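4-amino-4-deoxychorismate lyase (Legionella pneumophila, PDB 3LUL) is a pyridoxal-phosphate-dependent enzyme of the class IV aminotransferase family, with its cofactor bound covalently to the chain. Local coordinates at residues B[20-25]-B[93-98]; B[89-94]-B[105-110]; B[27-32]-B[48-53]; B[13-18]-B[109-114]; B[2-7]-B[60-65]. All coordinates share one frame; numbering follows the deposited sequence.

Contact 1. Residues B[20-25]-B[93-98]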
# COMPACT_ATOMS: atom_id res chain seq x y z
N ASP B 20 7.16 -5.17 15.72
CA ASP B 20 8.26 -5.64 14.85
C ASP B 20 7.81 -6.47 13.64
O ASP B 20 8.65 -6.99 12.90
CB ASP B 20 9.27 -6.45 15.68
CG ASP B 20 8.65 -7.72 16.31
OD1 ASP B 20 7.39 -7.82 16.37
OD2 ASP B 20 9.40 -8.62 16.76
N ASP B 21 6.49 -6.64 13.46
CA ASP B 21 5.94 -7.44 12.37
C ASP B 21 6.04 -6.68 11.05
O ASP B 21 5.81 -5.46 10.98
CB ASP B 21 4.48 -7.83 12.67
CG ASP B 21 3.99 -9.00 11.83
OD1 ASP B 21 4.07 -8.89 10.60
OD2 ASP B 21 3.53 -10.01 12.41
N ARG B 22 6.42 -7.39 9.99
CA ARG B 22 6.61 -6.74 8.69
C ARG B 22 5.28 -6.25 8.07
O ARG B 22 5.29 -5.48 7.11
CB ARG B 22 7.40 -7.64 7.72
CG ARG B 22 8.82 -7.91 8.20
CD ARG B 22 9.57 -8.81 7.27
NE ARG B 22 9.42 -8.43 5.86
CZ ARG B 22 10.08 -7.42 5.26
NH1 ARG B 22 10.98 -6.67 5.91
NH2 ARG B 22 9.87 -7.18 3.99
N ILE B 23 4.13 -6.66 8.63
CA ILE B 23 2.84 -6.13 8.21
C ILE B 23 2.81 -4.61 8.31
O ILE B 23 2.09 -3.97 7.54
CB ILE B 23 1.64 -6.80 8.96
CG1 ILE B 23 0.29 -6.47 8.30
CG2 ILE B 23 1.56 -6.41 10.43
CD1 ILE B 23 -0.84 -7.43 8.75
N PHE B 24 3.60 -4.01 9.22
CA PHE B 24 3.71 -2.53 9.30
C PHE B 24 4.48 -1.82 8.18
O PHE B 24 4.50 -0.61 8.13
CB PHE B 24 4.21 -2.14 10.71
CG PHE B 24 3.21 -2.49 11.79
CD1 PHE B 24 2.03 -1.79 11.88
CD2 PHE B 24 3.38 -3.55 12.61
CE1 PHE B 24 1.07 -2.11 12.84
CE2 PHE B 24 2.43 -3.87 13.60
CZ PHE B 24 1.27 -3.15 13.68
N LEU B 25 5.14 -2.60 7.30
CA LEU B 25 5.76 -2.14 6.07
C LEU B 25 4.86 -2.46 4.86
O LEU B 25 5.19 -2.16 3.69
CB LEU B 25 7.12 -2.86 5.90
CG LEU B 25 8.13 -2.83 7.06
CD1 LEU B 25 9.41 -3.59 6.73
CD2 LEU B 25 8.43 -1.38 7.37
N GLY B 93 5.38 -11.36 9.39
CA GLY B 93 5.84 -11.78 10.71
C GLY B 93 6.97 -10.94 11.27
O GLY B 93 7.51 -10.06 10.57
N PRO B 94 7.34 -11.19 12.56
CA PRO B 94 8.46 -10.52 13.18
C PRO B 94 9.72 -10.77 12.40
O PRO B 94 9.95 -11.88 11.93
CB PRO B 94 8.59 -11.19 14.55
CG PRO B 94 7.30 -11.77 14.84
CD PRO B 94 6.61 -12.04 13.51
N ALA B 95 10.55 -9.75 12.28
CA ALA B 95 11.80 -9.89 11.55
C ALA B 95 12.72 -8.80 11.99
O ALA B 95 12.27 -7.79 12.55
CB ALA B 95 11.55 -9.78 10.05
N SER B 96 14.01 -8.98 11.71
CA SER B 96 15.00 -7.93 11.93
C SER B 96 14.68 -6.77 11.03
O SER B 96 13.99 -6.93 9.99
CB SER B 96 16.42 -8.41 11.62
OG SER B 96 16.94 -9.24 12.63
N ARG B 97 15.17 -5.60 11.40
CA ARG B 97 14.90 -4.39 10.64
C ARG B 97 15.55 -4.45 9.25
O ARG B 97 16.65 -4.95 9.10
CB ARG B 97 15.41 -3.19 11.43
CG ARG B 97 14.95 -1.89 10.90
CD ARG B 97 15.62 -0.74 11.65
NE ARG B 97 16.13 0.23 10.67
CZ ARG B 97 15.39 1.07 9.96
NH1 ARG B 97 14.06 1.13 10.09
NH2 ARG B 97 15.99 1.88 9.09
N GLY B 98 14.84 -3.92 8.26
CA GLY B 98 15.34 -3.84 6.89
C GLY B 98 14.23 -4.13 5.92
O GLY B 98 13.44 -5.05 6.12
O HOH W 1 11.74 -6.17 8.70

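Contact 2. Residues B[89-94]-B[105-110]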
# COMPACT_ATOMS: atom_id res chain seq x y z
N ILE B 89 -6.08 -12.47 8.13
CA ILE B 89 -4.94 -11.62 7.81
C ILE B 89 -3.66 -12.41 8.05
O ILE B 89 -3.49 -12.95 9.13
CB ILE B 89 -4.90 -10.32 8.66
CG1 ILE B 89 -6.22 -9.54 8.55
CG2 ILE B 89 -3.75 -9.43 8.20
CD1 ILE B 89 -6.25 -8.30 9.49
N LEU B 90 -2.81 -12.49 7.02
CA LEU B 90 -1.51 -13.19 7.07
C LEU B 90 -0.42 -12.12 6.99
O LEU B 90 -0.36 -11.36 6.01
CB LEU B 90 -1.34 -14.13 5.88
CG LEU B 90 -0.05 -14.94 5.79
CD1 LEU B 90 -0.04 -16.02 6.85
CD2 LEU B 90 0.10 -15.55 4.38
N SER B 91 0.39 -12.04 8.03
CA SER B 91 1.50 -11.08 8.08
C SER B 91 2.79 -11.77 7.75
O SER B 91 2.93 -12.98 7.96
CB SER B 91 1.65 -10.50 9.48
OG SER B 91 2.12 -11.46 10.39
N GLY B 92 3.74 -11.00 7.24
CA GLY B 92 5.10 -11.51 6.98
C GLY B 92 5.78 -11.94 8.27
O GLY B 92 6.64 -12.81 8.27
N GLY B 93 5.38 -11.36 9.39
CA GLY B 93 5.84 -11.78 10.71
C GLY B 93 6.97 -10.94 11.27
O GLY B 93 7.51 -10.06 10.57
N PRO B 94 7.34 -11.19 12.56
CA PRO B 94 8.46 -10.52 13.18
C PRO B 94 9.72 -10.77 12.40
O PRO B 94 9.95 -11.88 11.93
CB PRO B 94 8.59 -11.19 14.55
CG PRO B 94 7.30 -11.77 14.84
CD PRO B 94 6.61 -12.04 13.51
N VAL B 105 8.74 -16.78 10.41
CA VAL B 105 7.43 -17.30 10.81
C VAL B 105 6.34 -16.27 10.53
O VAL B 105 6.30 -15.19 11.13
CB VAL B 105 7.39 -17.75 12.30
CG1 VAL B 105 6.00 -18.33 12.67
CG2 VAL B 105 8.52 -18.77 12.59
N SER B 106 5.47 -16.60 9.58
CA SER B 106 4.31 -15.78 9.30
C SER B 106 3.23 -16.00 10.37
O SER B 106 3.22 -17.00 11.09
CB SER B 106 3.79 -16.04 7.88
OG SER B 106 3.48 -17.41 7.67
N GLN B 107 2.34 -15.02 10.49
CA GLN B 107 1.37 -15.00 11.56
C GLN B 107 0.02 -14.85 10.88
O GLN B 107 -0.14 -14.10 9.94
CB GLN B 107 1.65 -13.84 12.51
CG GLN B 107 3.14 -13.68 12.90
CD GLN B 107 3.56 -14.62 13.99
OE1 GLN B 107 2.92 -14.66 15.04
NE2 GLN B 107 4.64 -15.39 13.76
N LEU B 108 -0.95 -15.61 11.35
CA LEU B 108 -2.28 -15.58 10.81
C LEU B 108 -3.24 -15.21 11.94
O LEU B 108 -3.14 -15.78 13.05
CB LEU B 108 -2.57 -16.94 10.24
CG LEU B 108 -3.78 -17.24 9.38
CD1 LEU B 108 -3.98 -16.20 8.25
CD2 LEU B 108 -3.62 -18.66 8.86
N ILE B 109 -4.13 -14.25 11.68
CA ILE B 109 -5.21 -13.89 12.60
C ILE B 109 -6.56 -14.00 11.88
O ILE B 109 -6.70 -13.58 10.73
CB ILE B 109 -5.03 -12.49 13.21
CG1 ILE B 109 -3.81 -12.50 14.15
CG2 ILE B 109 -6.32 -11.99 13.97
CD1 ILE B 109 -3.47 -11.11 14.76
N PHE B 110 -7.54 -14.61 12.56
CA PHE B 110 -8.93 -14.64 12.09
C PHE B 110 -9.84 -13.80 12.97
O PHE B 110 -9.74 -13.84 14.20
CB PHE B 110 -9.48 -16.06 12.10
CG PHE B 110 -8.69 -17.02 11.28
CD1 PHE B 110 -9.03 -17.23 9.94
CD2 PHE B 110 -7.65 -17.77 11.85
CE1 PHE B 110 -8.33 -18.14 9.18
CE2 PHE B 110 -6.95 -18.69 11.08
CZ PHE B 110 -7.30 -18.88 9.75
O HOH W 2 8.76 -14.35 12.00

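Contact 3. Residues B[27-32]-B[48-53]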
# COMPACT_ATOMS: atom_id res chain seq x y z
N GLU B 27 3.73 -5.73 4.37
CA GLU B 27 3.93 -7.14 4.01
C GLU B 27 2.84 -7.96 4.70
O GLU B 27 3.05 -8.54 5.78
CB GLU B 27 5.36 -7.66 4.30
CG GLU B 27 5.64 -8.95 3.55
CD GLU B 27 7.06 -9.39 3.77
OE1 GLU B 27 7.33 -9.85 4.88
OE2 GLU B 27 7.90 -9.23 2.89
N GLY B 28 1.65 -7.93 4.10
CA GLY B 28 0.50 -8.68 4.64
C GLY B 28 -0.56 -8.91 3.58
O GLY B 28 -0.71 -8.11 2.63
N LEU B 29 -1.28 -10.01 3.73
CA LEU B 29 -2.31 -10.41 2.79
C LEU B 29 -3.58 -10.68 3.55
O LEU B 29 -3.54 -11.01 4.75
CB LEU B 29 -1.88 -11.68 2.03
CG LEU B 29 -0.63 -11.56 1.17
CD1 LEU B 29 -0.08 -12.96 0.82
CD2 LEU B 29 -0.95 -10.68 -0.10
N PHE B 30 -4.73 -10.57 2.88
CA PHE B 30 -5.97 -10.93 3.55
C PHE B 30 -6.96 -11.65 2.64
O PHE B 30 -6.85 -11.61 1.42
CB PHE B 30 -6.64 -9.69 4.18
CG PHE B 30 -7.32 -8.80 3.20
CD1 PHE B 30 -6.61 -7.82 2.52
CD2 PHE B 30 -8.68 -8.89 2.98
CE1 PHE B 30 -7.23 -6.98 1.61
CE2 PHE B 30 -9.33 -8.07 2.06
CZ PHE B 30 -8.61 -7.11 1.37
N GLU B 31 -7.93 -12.29 3.30
CA GLU B 31 -9.07 -12.88 2.62
C GLU B 31 -10.30 -12.52 3.44
O GLU B 31 -10.26 -12.58 4.68
CB GLU B 31 -8.96 -14.40 2.57
CG GLU B 31 -7.95 -14.90 1.58
CD GLU B 31 -8.37 -14.66 0.14
OE1 GLU B 31 -9.56 -14.47 -0.16
OE2 GLU B 31 -7.47 -14.65 -0.73
N THR B 32 -11.37 -12.15 2.75
CA THR B 32 -12.63 -11.84 3.41
C THR B 32 -13.66 -12.87 2.92
O THR B 32 -13.93 -13.00 1.75
CB THR B 32 -13.03 -10.34 3.20
OG1 THR B 32 -14.30 -10.09 3.80
CG2 THR B 32 -13.05 -9.96 1.73
N GLU B 48 -6.71 -21.17 -1.34
CA GLU B 48 -5.88 -21.31 -2.54
C GLU B 48 -5.26 -19.99 -2.94
O GLU B 48 -4.08 -19.89 -3.23
CB GLU B 48 -6.74 -21.84 -3.68
CG GLU B 48 -6.08 -21.94 -5.04
CD GLU B 48 -7.04 -22.40 -6.14
OE1 GLU B 48 -8.23 -21.98 -6.17
OE2 GLU B 48 -6.60 -23.21 -6.97
N ARG B 49 -6.10 -18.96 -3.01
CA ARG B 49 -5.65 -17.65 -3.44
C ARG B 49 -4.65 -17.08 -2.43
O ARG B 49 -3.61 -16.57 -2.80
CB ARG B 49 -6.83 -16.68 -3.59
CG ARG B 49 -6.37 -15.30 -4.05
CD ARG B 49 -7.52 -14.43 -4.50
NE ARG B 49 -8.42 -14.10 -3.40
CZ ARG B 49 -9.58 -13.48 -3.56
NH1 ARG B 49 -9.95 -13.02 -4.77
NH2 ARG B 49 -10.36 -13.25 -2.52
N LEU B 50 -4.96 -17.20 -1.15
CA LEU B 50 -4.06 -16.68 -0.10
C LEU B 50 -2.71 -17.37 -0.20
O LEU B 50 -1.69 -16.69 -0.14
CB LEU B 50 -4.67 -16.82 1.30
CG LEU B 50 -3.85 -16.36 2.52
CD1 LEU B 50 -3.37 -14.94 2.33
CD2 LEU B 50 -4.70 -16.54 3.80
N GLY B 51 -2.72 -18.69 -0.41
CA GLY B 51 -1.47 -19.44 -0.51
C GLY B 51 -0.67 -19.08 -1.75
O GLY B 51 0.55 -18.98 -1.69
N ASN B 52 -1.36 -18.91 -2.87
CA ASN B 52 -0.71 -18.49 -4.13
C ASN B 52 -0.01 -17.13 -4.01
O ASN B 52 1.14 -16.97 -4.44
CB ASN B 52 -1.70 -18.41 -5.30
CG ASN B 52 -2.13 -19.77 -5.80
OD1 ASN B 52 -1.49 -20.78 -5.52
ND2 ASN B 52 -3.25 -19.80 -6.54
N SER B 53 -0.70 -16.18 -3.40
CA SER B 53 -0.15 -14.87 -3.10
C SER B 53 1.00 -14.92 -2.12
O SER B 53 1.98 -14.24 -2.35
CB SER B 53 -1.22 -13.91 -2.58
OG SER B 53 -2.17 -13.70 -3.61

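Contact 4. Residues B[13-18]-B[109-114]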
# COMPACT_ATOMS: atom_id res chain seq x y z
N MSE B 13 -8.53 -9.47 25.04
CA MSE B 13 -8.48 -10.88 24.64
C MSE B 13 -8.29 -11.10 23.13
O MSE B 13 -7.89 -12.20 22.73
CB MSE B 13 -9.74 -11.62 25.12
N THR B 14 -8.58 -10.09 22.31
CA THR B 14 -8.37 -10.19 20.85
C THR B 14 -6.88 -10.17 20.49
O THR B 14 -6.11 -9.36 21.06
CB THR B 14 -9.05 -9.04 20.06
OG1 THR B 14 -10.18 -8.54 20.80
CG2 THR B 14 -9.52 -9.52 18.68
N PRO B 15 -6.44 -11.05 19.56
CA PRO B 15 -5.03 -11.02 19.20
C PRO B 15 -4.71 -9.87 18.24
O PRO B 15 -5.60 -9.41 17.51
CB PRO B 15 -4.82 -12.37 18.49
CG PRO B 15 -6.13 -12.71 17.93
CD PRO B 15 -7.18 -12.08 18.83
N SER B 16 -3.45 -9.42 18.26
CA SER B 16 -2.94 -8.54 17.20
C SER B 16 -1.48 -8.84 16.88
O SER B 16 -0.88 -9.72 17.47
CB SER B 16 -3.10 -7.06 17.59
OG SER B 16 -3.03 -6.21 16.43
N PHE B 17 -0.93 -8.08 15.93
CA PHE B 17 0.44 -8.24 15.47
C PHE B 17 1.39 -7.33 16.25
O PHE B 17 1.02 -6.21 16.59
CB PHE B 17 0.52 -7.91 13.99
CG PHE B 17 -0.39 -8.77 13.12
CD1 PHE B 17 -0.06 -10.09 12.85
CD2 PHE B 17 -1.56 -8.24 12.57
CE1 PHE B 17 -0.88 -10.87 12.04
CE2 PHE B 17 -2.36 -8.99 11.75
CZ PHE B 17 -2.04 -10.32 11.50
N GLY B 18 2.60 -7.80 16.53
CA GLY B 18 3.55 -7.04 17.35
C GLY B 18 4.19 -5.96 16.47
O GLY B 18 4.15 -6.04 15.25
N ILE B 109 -4.13 -14.25 11.68
CA ILE B 109 -5.21 -13.89 12.60
C ILE B 109 -6.56 -14.00 11.88
O ILE B 109 -6.70 -13.58 10.73
CB ILE B 109 -5.03 -12.49 13.21
CG1 ILE B 109 -3.81 -12.50 14.15
CG2 ILE B 109 -6.32 -11.99 13.97
CD1 ILE B 109 -3.47 -11.11 14.76
N PHE B 110 -7.54 -14.61 12.56
CA PHE B 110 -8.93 -14.64 12.09
C PHE B 110 -9.84 -13.80 12.97
O PHE B 110 -9.74 -13.84 14.20
CB PHE B 110 -9.48 -16.06 12.10
CG PHE B 110 -8.69 -17.02 11.28
CD1 PHE B 110 -9.03 -17.23 9.94
CD2 PHE B 110 -7.65 -17.77 11.85
CE1 PHE B 110 -8.33 -18.14 9.18
CE2 PHE B 110 -6.95 -18.69 11.08
CZ PHE B 110 -7.30 -18.88 9.75
N GLN B 111 -10.71 -13.04 12.33
CA GLN B 111 -11.70 -12.21 13.03
C GLN B 111 -13.05 -12.31 12.34
O GLN B 111 -13.13 -12.25 11.12
CB GLN B 111 -11.26 -10.75 13.01
CG GLN B 111 -10.09 -10.47 13.94
CD GLN B 111 -10.44 -10.59 15.43
OE1 GLN B 111 -9.93 -11.47 16.15
NE2 GLN B 111 -11.29 -9.69 15.90
N THR B 112 -14.10 -12.46 13.15
CA THR B 112 -15.46 -12.53 12.63
C THR B 112 -16.08 -11.15 12.72
O THR B 112 -15.65 -10.26 13.50
CB THR B 112 -16.36 -13.53 13.39
OG1 THR B 112 -16.55 -13.10 14.75
CG2 THR B 112 -15.78 -14.89 13.38
N PHE B 113 -17.13 -10.97 11.94
CA PHE B 113 -17.93 -9.76 12.01
C PHE B 113 -19.31 -10.02 11.44
O PHE B 113 -19.54 -10.96 10.68
CB PHE B 113 -17.26 -8.60 11.27
CG PHE B 113 -16.90 -8.92 9.84
CD1 PHE B 113 -15.69 -9.54 9.54
CD2 PHE B 113 -17.76 -8.60 8.80
CE1 PHE B 113 -15.34 -9.84 8.21
CE2 PHE B 113 -17.42 -8.87 7.47
CZ PHE B 113 -16.22 -9.50 7.16
N ASN B 114 -20.23 -9.17 11.85
CA ASN B 114 -21.59 -9.19 11.34
C ASN B 114 -21.77 -7.96 10.46
O ASN B 114 -21.23 -6.89 10.77
CB ASN B 114 -22.57 -9.17 12.49
CG ASN B 114 -22.68 -10.50 13.17
OD1 ASN B 114 -21.89 -10.82 14.07
ND2 ASN B 114 -23.63 -11.30 12.73

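Contact 5. Residues B[2-7]-B[60-65]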
# COMPACT_ATOMS: atom_id res chain seq x y z
N MSE B 2 8.06 -24.51 13.17
CA MSE B 2 7.02 -24.49 12.10
C MSE B 2 6.71 -23.04 11.64
O MSE B 2 6.51 -22.16 12.48
CB MSE B 2 5.77 -25.20 12.62
CG MSE B 2 4.92 -25.86 11.54
SE MSE B 2 3.56 -24.63 10.93
CE MSE B 2 2.49 -24.55 12.59
N PRO B 3 6.69 -22.80 10.32
CA PRO B 3 6.88 -21.40 9.91
C PRO B 3 5.61 -20.55 9.69
O PRO B 3 5.73 -19.46 9.13
CB PRO B 3 7.68 -21.55 8.60
CG PRO B 3 7.23 -22.80 8.02
CD PRO B 3 6.66 -23.69 9.15
N THR B 4 4.44 -21.06 10.09
CA THR B 4 3.19 -20.27 10.12
C THR B 4 2.49 -20.50 11.45
O THR B 4 2.26 -21.65 11.82
CB THR B 4 2.28 -20.64 8.95
OG1 THR B 4 3.02 -20.45 7.75
CG2 THR B 4 1.01 -19.77 8.94
N ARG B 5 2.20 -19.42 12.17
CA ARG B 5 1.59 -19.49 13.49
C ARG B 5 0.21 -18.82 13.48
O ARG B 5 0.11 -17.69 13.04
CB ARG B 5 2.51 -18.77 14.49
CG ARG B 5 1.96 -18.60 15.91
CD ARG B 5 3.07 -18.25 16.90
NE ARG B 5 2.54 -18.02 18.25
CZ ARG B 5 2.26 -16.84 18.79
NH1 ARG B 5 2.45 -15.70 18.13
NH2 ARG B 5 1.78 -16.78 20.03
N VAL B 6 -0.83 -19.50 13.94
CA VAL B 6 -2.10 -18.79 14.17
C VAL B 6 -2.03 -18.13 15.55
O VAL B 6 -1.79 -18.80 16.54
CB VAL B 6 -3.34 -19.69 14.09
CG1 VAL B 6 -4.59 -18.89 14.46
CG2 VAL B 6 -3.47 -20.24 12.68
N ILE B 7 -2.24 -16.82 15.61
CA ILE B 7 -2.37 -16.10 16.89
C ILE B 7 -3.83 -16.24 17.36
O ILE B 7 -4.75 -15.73 16.71
CB ILE B 7 -1.97 -14.62 16.80
CG1 ILE B 7 -0.58 -14.45 16.15
CG2 ILE B 7 -1.97 -13.96 18.19
CD1 ILE B 7 -0.29 -13.02 15.79
N PRO B 60 5.89 -17.64 4.14
CA PRO B 60 5.40 -18.99 4.40
C PRO B 60 3.86 -19.04 4.63
O PRO B 60 3.27 -18.13 5.27
CB PRO B 60 6.18 -19.45 5.65
CG PRO B 60 7.27 -18.41 5.87
CD PRO B 60 6.90 -17.18 5.11
N PHE B 61 3.24 -20.09 4.11
CA PHE B 61 1.86 -20.39 4.38
C PHE B 61 1.72 -21.89 4.59
O PHE B 61 1.19 -22.59 3.73
CB PHE B 61 0.98 -19.89 3.22
CG PHE B 61 -0.51 -19.90 3.52
CD1 PHE B 61 -1.04 -19.16 4.56
CD2 PHE B 61 -1.39 -20.62 2.72
CE1 PHE B 61 -2.42 -19.15 4.82
CE2 PHE B 61 -2.77 -20.64 2.98
CZ PHE B 61 -3.29 -19.89 4.01
N GLU B 62 2.24 -22.37 5.72
CA GLU B 62 2.30 -23.79 6.03
C GLU B 62 1.14 -24.09 6.96
O GLU B 62 1.32 -24.38 8.15
CB GLU B 62 3.63 -24.15 6.72
CG GLU B 62 4.85 -24.05 5.82
CD GLU B 62 4.88 -25.09 4.74
OE1 GLU B 62 4.23 -26.15 4.89
OE2 GLU B 62 5.59 -24.84 3.75
N ILE B 63 -0.07 -23.97 6.41
CA ILE B 63 -1.29 -24.37 7.09
C ILE B 63 -2.08 -25.18 6.07
O ILE B 63 -2.32 -24.71 4.97
CB ILE B 63 -2.08 -23.18 7.64
CG1 ILE B 63 -3.37 -23.66 8.34
CG2 ILE B 63 -2.40 -22.14 6.57
CD1 ILE B 63 -4.08 -22.52 9.15
N SER B 64 -2.46 -26.40 6.44
CA SER B 64 -3.16 -27.27 5.51
C SER B 64 -4.58 -26.73 5.30
O SER B 64 -5.09 -25.95 6.13
CB SER B 64 -3.19 -28.70 6.03
OG SER B 64 -4.02 -28.77 7.18
N PHE B 65 -5.23 -27.12 4.21
CA PHE B 65 -6.61 -26.72 4.02
C PHE B 65 -7.51 -27.17 5.18
O PHE B 65 -8.37 -26.42 5.63
CB PHE B 65 -7.19 -27.23 2.69
CG PHE B 65 -8.65 -26.97 2.57
CD1 PHE B 65 -9.10 -25.64 2.45
CD2 PHE B 65 -9.58 -27.99 2.67
CE1 PHE B 65 -10.45 -25.37 2.38
CE2 PHE B 65 -10.94 -27.73 2.61
CZ PHE B 65 -11.38 -26.40 2.47

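Contact 1. Residues B[20-25]-B[93-98]
Two backbone hydrogen bonds flank the single bridge between Asp-21 and Pro-94. Arg-22 N donates to Gly-93 O at 2.9 Å, and Ala-95 N gives a weak bond to Asp-20 O. The carboxylate of Asp-21 reinforces the join. With CG anti to the backbone N (chi1 -162°), it lies against Gly-93, and its OD1 is shared by two backbone donors. Gly-93 N reaches Asp-21 OD1 at 3.0 Å from well above the carboxylate plane, whereas the bond from Ile-23 N is nearly straight at 171°. The latter closes an Asx turn at the start of the 3-10 segment 22-25, in the loop that leads into strand 28-36 of the class IV aminotransferase fold. Asp-21 OD2 is bonded to Ser-91 OG. At the guanidinium, Arg-22 NH1 makes a weak bond to Gly-98 O (3.0 Å), which sits at the edge of the group, and a water links NH1 to Ser-96 O. Arg-22 NE forms a salt bridge with Glu-27, and NH2 bonds to Leu-99 O. Van der Waals contacts fill in between: Arg-22 CD rests 3.5 Å from Ala-95 CB, and Pro-94 CB lies as near to the carboxylate oxygen Asp-20 OD2. Arg-22 also packs on Ile-149 of the second subunit.

Contact 2. Residues B[89-94]-B[105-110]
Val-105 O draws in both Gln-107 NE2 and a CA-H of Gly-93. The amide nitrogen of Gln-107 lies 3.1 Å from Val-105 O in an almost straight bond (176°), which runs within the amide plane but meets the carbonyl from above its own plane. The bend at chi2 (-81°) folds the Gln-107 chain back for this bond, while Gly-93 CA approaches Val-105 O to 3.5 Å. Gln-107 CG and NE2 then lie against Pro-94 CD, the two side chains crossing at about a right angle. Nearby, a water donates to Pro-94 O and accepts from Val-105 N. Farther along, Ile-89 and Ile-109 exchange two backbone bonds, with Ile-89 N 2.9 Å from Ile-109 O. Ser-91 N binds Gln-107 O at the same length, whereas the return bond from Gln-107 N to Ser-91 O is weak. Ser-91 OG, bonded to Asp-21, sits 3.2 Å from Gln-107 CB on the face that also carries Ile-89 and Ile-109. On the other face Leu-108 CD1 lies 4.1 Å from Leu-90 CB, and Leu-90 meets Leu-50 and Ala-54 of helix 43-57. Strands 84-91 and 106-113 thus form an antiparallel beta hairpin, closed by a long loop, inside the five-stranded sheet.

Contact 3. Residues B[27-32]-B[48-53]
Arg-49 reaches from helix 43-57 to Glu-31 on strand 28-36, where the helix lies against one face of the five-stranded sheet. Strand 28-32 and helix 48-53 run nearly antiparallel (170°), their axes 8.7 Å apart at the closest. From its base the Arg-49 chain passes along one carboxylate oxygen: CB and CG each lie 3.6 Å from Glu-31 OE2, and CD is only slightly farther off. The bend at chi3 (66°) then turns the guanidinium side-on to the carboxylate. Arg-49 NE donates to the syn lone pair of Glu-31 OE2 at 2.9 Å, and Arg-49 NH2 donates to Glu-31 OE1 at 2.8 Å. The two flat groups are nearly coplanar, 21° apart, as expected of a two-pronged salt bridge that fixes the guanidinium against rotation. Glu-31 OE1 is also bonded to His-46 ND1. At the tip, Arg-49 NH1 bonds to Pro-199 O and to phosphate oxygen OP1 of the pyridoxal-phosphate-modified Lys-141, so Glu-31 probably acts from the second shell to position a phosphate-binding arginine. Beside the ion pair, Glu-31 CG slides past Leu-50 CB, while Leu-50 CD1 packs 3.6 Å from Leu-29 CB. One turn on, Leu-29 CD1 abuts Ser-53 CB at 3.7 Å.

Contact 4. Residues B[13-18]-B[109-114]
The loop at Pro-15 passes strand 109-113 without pairing to it, the closest alpha carbons being those of Pro-15 and Ile-109, 7.2 Å apart. Side chains bridge this distance. Ile-109 CD1 stands over the centre of one face of the Phe-17 ring, 3.7 Å from the centroid and only 12° off the ring normal, a clear CH-pi contact. An extended chi2 (177°) carries that methyl out from the strand until it also meets the loop backbone at Ser-16 CA, 3.6 Å away. The other branch of the isoleucine serves a different neighbour: Ile-109 CG2 lies 4.0 Å from Pro-15 CG, where the proline ring and the isoleucine branch pass side by side, pointing opposite ways. Each branch of Ile-109 thus has its own partner, the proline for CG2 and the aromatic ring for CD1. At Thr-14, the exposed side of the contact, the CG2 methyl rests obliquely against the end of the Gln-111 side chain. Ser-16 turns away from the strand, and its OG bonds to Phe-17 O of the second subunit, a bond that is returned by the other copy, so the loop belongs to the dimer interface. Phe-17 reaches beyond Ile-109 to Ile-89 and Ser-91 on strand 84-91, Pro-15 touches Ile-7, and Gln-111 borders Lys-75 of helix 65-78.

Contact 5. Residues B[2-7]-B[60-65]
Edge strand 4-6 of the five-stranded sheet is joined through Thr-4 to Glu-62 in the linker between helices 43-57 and 65-78. Glu-62 N donates to Thr-4 OG1 at 2.9 Å, in a bond of 172°. The hydroxyl is placed for this by a chi1 of -56°, which sets OG1 beside the threonine's own backbone N. Thr-4 OG1 is also bonded to Ser-106 OG, which in turn bonds to Pro-60 O, so a small polar cluster ties linker, edge strand and strand 106-113 together. Around it the contacts are van der Waals ones. Pro-3 CG touches Glu-62 CG at 3.5 Å as the ring and the acid chain cross at a slant, and Pro-3 CB faces Pro-60 CB at 3.9 Å. Pro-60 CB also presses on Pro-3 O, 3.5 Å away. The selenium of Met-2, modelled as selenomethionine, lies 3.6 Å from Glu-62 O. At the far end, Val-6 CG2 approaches Ile-63 CD1 to 4.2 Å. Both of these side chains touch Leu-108 on strand 106-113 and His-71 on helix 65-78, while Phe-61 turns the other way, onto Leu-50 and Ala-54 of helix 43-57; Ser-64 N-caps helix 65-78, its OG bonded to Asp-67 N.

Overall arrangement
All five contacts belong to, or border, the five-stranded sheet ordered 4-6, 106-113, 84-91, 28-36, 39-40. Contact 2 pairs two of its inner strands and touches all the others, its centre about 8 Å from that of contact 5 and 10 to 11 Å from the rest. Contacts 3 and 5 place helix 43-57 and the linker after it; contact 4 lays the loop before strand 28-36 on the opposite face, and contact 1 fixes the next turn of that loop. Along the chain, contact 3 nests within contacts 1, 4 and 5, and contact 2 opens after contacts 3 and 5 close. The second subunit reaches contacts 1, 2 and 4 and also Glu-27 at the start of contact 3, whose Arg-49 leads to the cofactor phosphate.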